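Local structure of ssDNA binding RNA Polymerase cofactor (Pseudomonas phage LUZ7, 6QLC) at residues A[60-66]-A[79-83]. The protein binds single-stranded DNA and serves as an RNA polymerase cofactor, probably regulating transcription in an N4-related bacteriophage. Numbering follows the deposited sequence.
Sequences EFLTVDD and RCKKL
Arg79 and Phe61 are the centre of a mixed polar and apolar helix–helix contact, in which the C-terminal end of helix 53-61 and the turn after it meet one side of helix 73-86. The arginine chain, extended from CG to NE, runs across the phenylalanine ring, and its CD lies over one face, 3.7 Å from the ring centroid in a CH-pi contact. The guanidinium is nearly parallel to the ring (planes 5° apart), with Phe61 CE1 over one of its faces. Its NH1 gives a nearly straight hydrogen bond to Phe61 O (2.8 Å, 165° at the hydrogen), lying close to the guanidinium plane, and a weak, bent one to Val64 O. One nitrogen thus links two carbonyls of the chain leaving the helix. Arg79 NH2 makes a salt bridge with Asp66 OD2 (3.4 Å), in which the hydrogen bond is weak. The Phe61 ring, swung away from its own N (chi1 -178°), also reaches Lys82 NZ and Leu83 CD2. Deeper in, Leu62 and Leu83 meet tip to tip, beside Leu91 and Phe33 of the second subunit. The arrangement is a helix–loop–helix hairpin, with an arginine of the second helix hydrogen-bonded to the last carbonyl of the first and, weakly, to one in the following loop.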
ATOM      1  N   GLU A  60     -14.327  -7.069   5.039  1.00 48.59           N
ATOM      2  CA  GLU A  60     -14.986  -7.649   6.206  1.00 63.65           C
ATOM      3  C   GLU A  60     -14.125  -7.493   7.447  1.00 58.05           C
ATOM      4  O   GLU A  60     -14.626  -7.189   8.537  1.00 49.57           O
ATOM      5  CB  GLU A  60     -15.278  -9.134   5.975  1.00 48.64           C
ATOM      6  CG  GLU A  60     -16.680  -9.445   5.508  1.00 78.60           C
ATOM      7  CD  GLU A  60     -16.891 -10.938   5.331  1.00 94.34           C
ATOM      8  OE1 GLU A  60     -16.929 -11.400   4.166  1.00 94.40           O
ATOM      9  OE2 GLU A  60     -16.997 -11.646   6.360  1.00 87.32           O
ATOM     10  N   PHE A  61     -12.830  -7.747   7.303  1.00 38.05           N
ATOM     11  CA  PHE A  61     -11.923  -7.689   8.434  1.00 51.25           C
ATOM     12  C   PHE A  61     -11.914  -6.306   9.066  1.00 47.84           C
ATOM     13  O   PHE A  61     -11.801  -6.182  10.290  1.00 51.82           O
ATOM     14  CB  PHE A  61     -10.532  -8.076   7.960  1.00 51.23           C
ATOM     15  CG  PHE A  61      -9.522  -8.104   9.035  1.00 54.95           C
ATOM     16  CD1 PHE A  61      -9.563  -9.083  10.004  1.00 41.04           C
ATOM     17  CD2 PHE A  61      -8.521  -7.145   9.077  1.00 42.39           C
ATOM     18  CE1 PHE A  61      -8.615  -9.124  11.001  1.00 55.97           C
ATOM     19  CE2 PHE A  61      -7.570  -7.168  10.075  1.00 48.48           C
ATOM     20  CZ  PHE A  61      -7.614  -8.161  11.038  1.00 59.43           C
ATOM     21  N   LEU A  62     -12.081  -5.265   8.255  1.00 43.68           N
ATOM     22  CA  LEU A  62     -11.981  -3.886   8.712  1.00 55.88           C
ATOM     23  C   LEU A  62     -13.334  -3.247   8.998  1.00 66.38           C
ATOM     24  O   LEU A  62     -13.398  -2.029   9.185  1.00 65.65           O
ATOM     25  CB  LEU A  62     -11.231  -3.050   7.679  1.00 44.20           C
ATOM     26  CG  LEU A  62      -9.780  -3.461   7.482  1.00 42.32           C
ATOM     27  CD1 LEU A  62      -9.036  -2.350   6.773  1.00 51.78           C
ATOM     28  CD2 LEU A  62      -9.163  -3.757   8.841  1.00 46.97           C
ATOM     29  N   THR A  63     -14.416  -4.032   9.027  1.00 61.92           N
ATOM     30  CA  THR A  63     -15.760  -3.488   9.239  1.00 62.51           C
ATOM     31  C   THR A  63     -16.591  -4.262  10.250  1.00 65.77           C
ATOM     32  O   THR A  63     -17.484  -3.665  10.864  1.00 62.55           O
ATOM     33  CB  THR A  63     -16.546  -3.455   7.925  1.00 60.83           C
ATOM     34  OG1 THR A  63     -16.552  -4.767   7.362  1.00 67.78           O
ATOM     35  CG2 THR A  63     -15.930  -2.500   6.938  1.00 47.89           C
ATOM     36  N   VAL A  64     -16.338  -5.554  10.449  1.00 61.16           N
ATOM     37  CA  VAL A  64     -17.262  -6.451  11.123  1.00 56.70           C
ATOM     38  C   VAL A  64     -16.456  -7.400  12.001  1.00 58.02           C
ATOM     39  O   VAL A  64     -15.313  -7.739  11.683  1.00 70.02           O
ATOM     40  CB  VAL A  64     -18.125  -7.168  10.055  1.00 66.44           C
ATOM     41  CG1 VAL A  64     -18.602  -8.532  10.512  1.00 80.20           C
ATOM     42  CG2 VAL A  64     -19.289  -6.269   9.632  1.00 62.85           C
ATOM     43  N   ASP A  65     -17.042  -7.812  13.131  1.00 61.37           N
ATOM     44  CA  ASP A  65     -16.297  -8.484  14.193  1.00 64.72           C
ATOM     45  C   ASP A  65     -16.533  -9.994  14.252  1.00 77.82           C
ATOM     46  O   ASP A  65     -16.426 -10.580  15.335  1.00 80.38           O
ATOM     47  CB  ASP A  65     -16.629  -7.850  15.547  1.00 79.38           C
ATOM     48  CG  ASP A  65     -18.055  -8.144  16.015  1.00 86.06           C
ATOM     49  OD1 ASP A  65     -18.907  -8.503  15.175  1.00 77.19           O
ATOM     50  OD2 ASP A  65     -18.327  -7.994  17.230  1.00 85.36           O
ATOM     51  N   ASP A  66     -16.798 -10.634  13.107  1.00 70.89           N
ATOM     52  CA  ASP A  66     -17.209 -12.047  13.023  1.00 86.30           C
ATOM     53  C   ASP A  66     -18.282 -12.361  14.068  1.00 85.02           C
ATOM     54  O   ASP A  66     -18.175 -13.294  14.868  1.00 73.05           O
ATOM     55  CB  ASP A  66     -16.014 -13.022  13.100  0.71 72.79           C
ATOM     56  CG  ASP A  66     -15.161 -12.860  14.353  0.71 79.48           C
ATOM     57  OD1 ASP A  66     -15.494 -13.454  15.400  0.71 66.54           O
ATOM     58  OD2 ASP A  66     -14.137 -12.146  14.283  0.71 89.18           O
ATOM     59  N   ARG A  79      -7.218  -3.520  14.378  1.00 39.16           N
ATOM     60  CA  ARG A  79      -7.060  -4.391  13.216  1.00 48.28           C
ATOM     61  C   ARG A  79      -6.249  -3.714  12.121  1.00 44.95           C
ATOM     62  O   ARG A  79      -5.422  -4.361  11.468  1.00 45.29           O
ATOM     63  CB  ARG A  79      -8.431  -4.815  12.679  1.00 43.61           C
ATOM     64  CG  ARG A  79      -9.178  -5.793  13.587  1.00 52.08           C
ATOM     65  CD  ARG A  79     -10.324  -6.524  12.843  1.00 37.70           C
ATOM     66  NE  ARG A  79     -10.853  -7.635  13.637  1.00 60.36           N
ATOM     67  CZ  ARG A  79     -11.973  -8.300  13.355  1.00 49.97           C
ATOM     68  NH1 ARG A  79     -12.713  -7.967  12.294  1.00 46.95           N
ATOM     69  NH2 ARG A  79     -12.359  -9.286  14.155  1.00 68.71           N
ATOM     70  N   CYS A  80      -6.490  -2.425  11.880  1.00 43.72           N
ATOM     71  CA  CYS A  80      -5.627  -1.683  10.959  1.00 46.45           C
ATOM     72  C   CYS A  80      -4.169  -1.860  11.352  1.00 40.35           C
ATOM     73  O   CYS A  80      -3.315  -2.198  10.522  1.00 33.76           O
ATOM     74  CB  CYS A  80      -6.001  -0.204  10.959  1.00 39.06           C
ATOM     75  SG  CYS A  80      -7.520   0.185  10.053  1.00 43.82           S
ATOM     76  N   LYS A  81      -3.876  -1.703  12.638  1.00 42.56           N
ATOM     77  CA  LYS A  81      -2.499  -1.852  13.082  1.00 49.34           C
ATOM     78  C   LYS A  81      -2.002  -3.265  12.807  1.00 54.38           C
ATOM     79  O   LYS A  81      -0.901  -3.448  12.273  1.00 49.43           O
ATOM     80  CB  LYS A  81      -2.396  -1.494  14.565  1.00 50.56           C
ATOM     81  CG  LYS A  81      -2.033  -0.026  14.789  1.00 64.01           C
ATOM     82  CD  LYS A  81      -2.426   0.449  16.183  1.00 77.30           C
ATOM     83  CE  LYS A  81      -1.849  -0.459  17.262  1.00 83.90           C
ATOM     84  NZ  LYS A  81      -2.299  -0.078  18.633  1.00 73.48           N
ATOM     85  N   LYS A  82      -2.825  -4.271  13.118  1.00 47.21           N
ATOM     86  CA  LYS A  82      -2.431  -5.657  12.899  1.00 41.37           C
ATOM     87  C   LYS A  82      -2.113  -5.930  11.433  1.00 34.55           C
ATOM     88  O   LYS A  82      -1.133  -6.614  11.130  1.00 50.00           O
ATOM     89  CB  LYS A  82      -3.523  -6.602  13.398  1.00 56.44           C
ATOM     90  CG  LYS A  82      -3.078  -8.069  13.471  1.00 60.69           C
ATOM     91  CD  LYS A  82      -4.254  -9.017  13.403  1.00 69.25           C
ATOM     92  CE  LYS A  82      -4.116 -10.006  12.246  1.00 89.11           C
ATOM     93  NZ  LYS A  82      -5.320 -10.898  12.096  1.00 86.03           N
ATOM     94  N   LEU A  83      -2.922  -5.399  10.505  1.00 38.86           N
ATOM     95  CA  LEU A  83      -2.557  -5.446   9.090  1.00 34.97           C
ATOM     96  C   LEU A  83      -1.142  -4.920   8.869  1.00 49.97           C
ATOM     97  O   LEU A  83      -0.257  -5.652   8.407  1.00 47.28           O
ATOM     98  CB  LEU A  83      -3.552  -4.640   8.257  1.00 38.39           C
ATOM     99  CG  LEU A  83      -4.882  -5.269   7.857  1.00 50.11           C
ATOM    100  CD1 LEU A  83      -5.519  -4.570   6.661  1.00 37.16           C
ATOM    101  CD2 LEU A  83      -4.698  -6.732   7.576  1.00 52.22           C
TER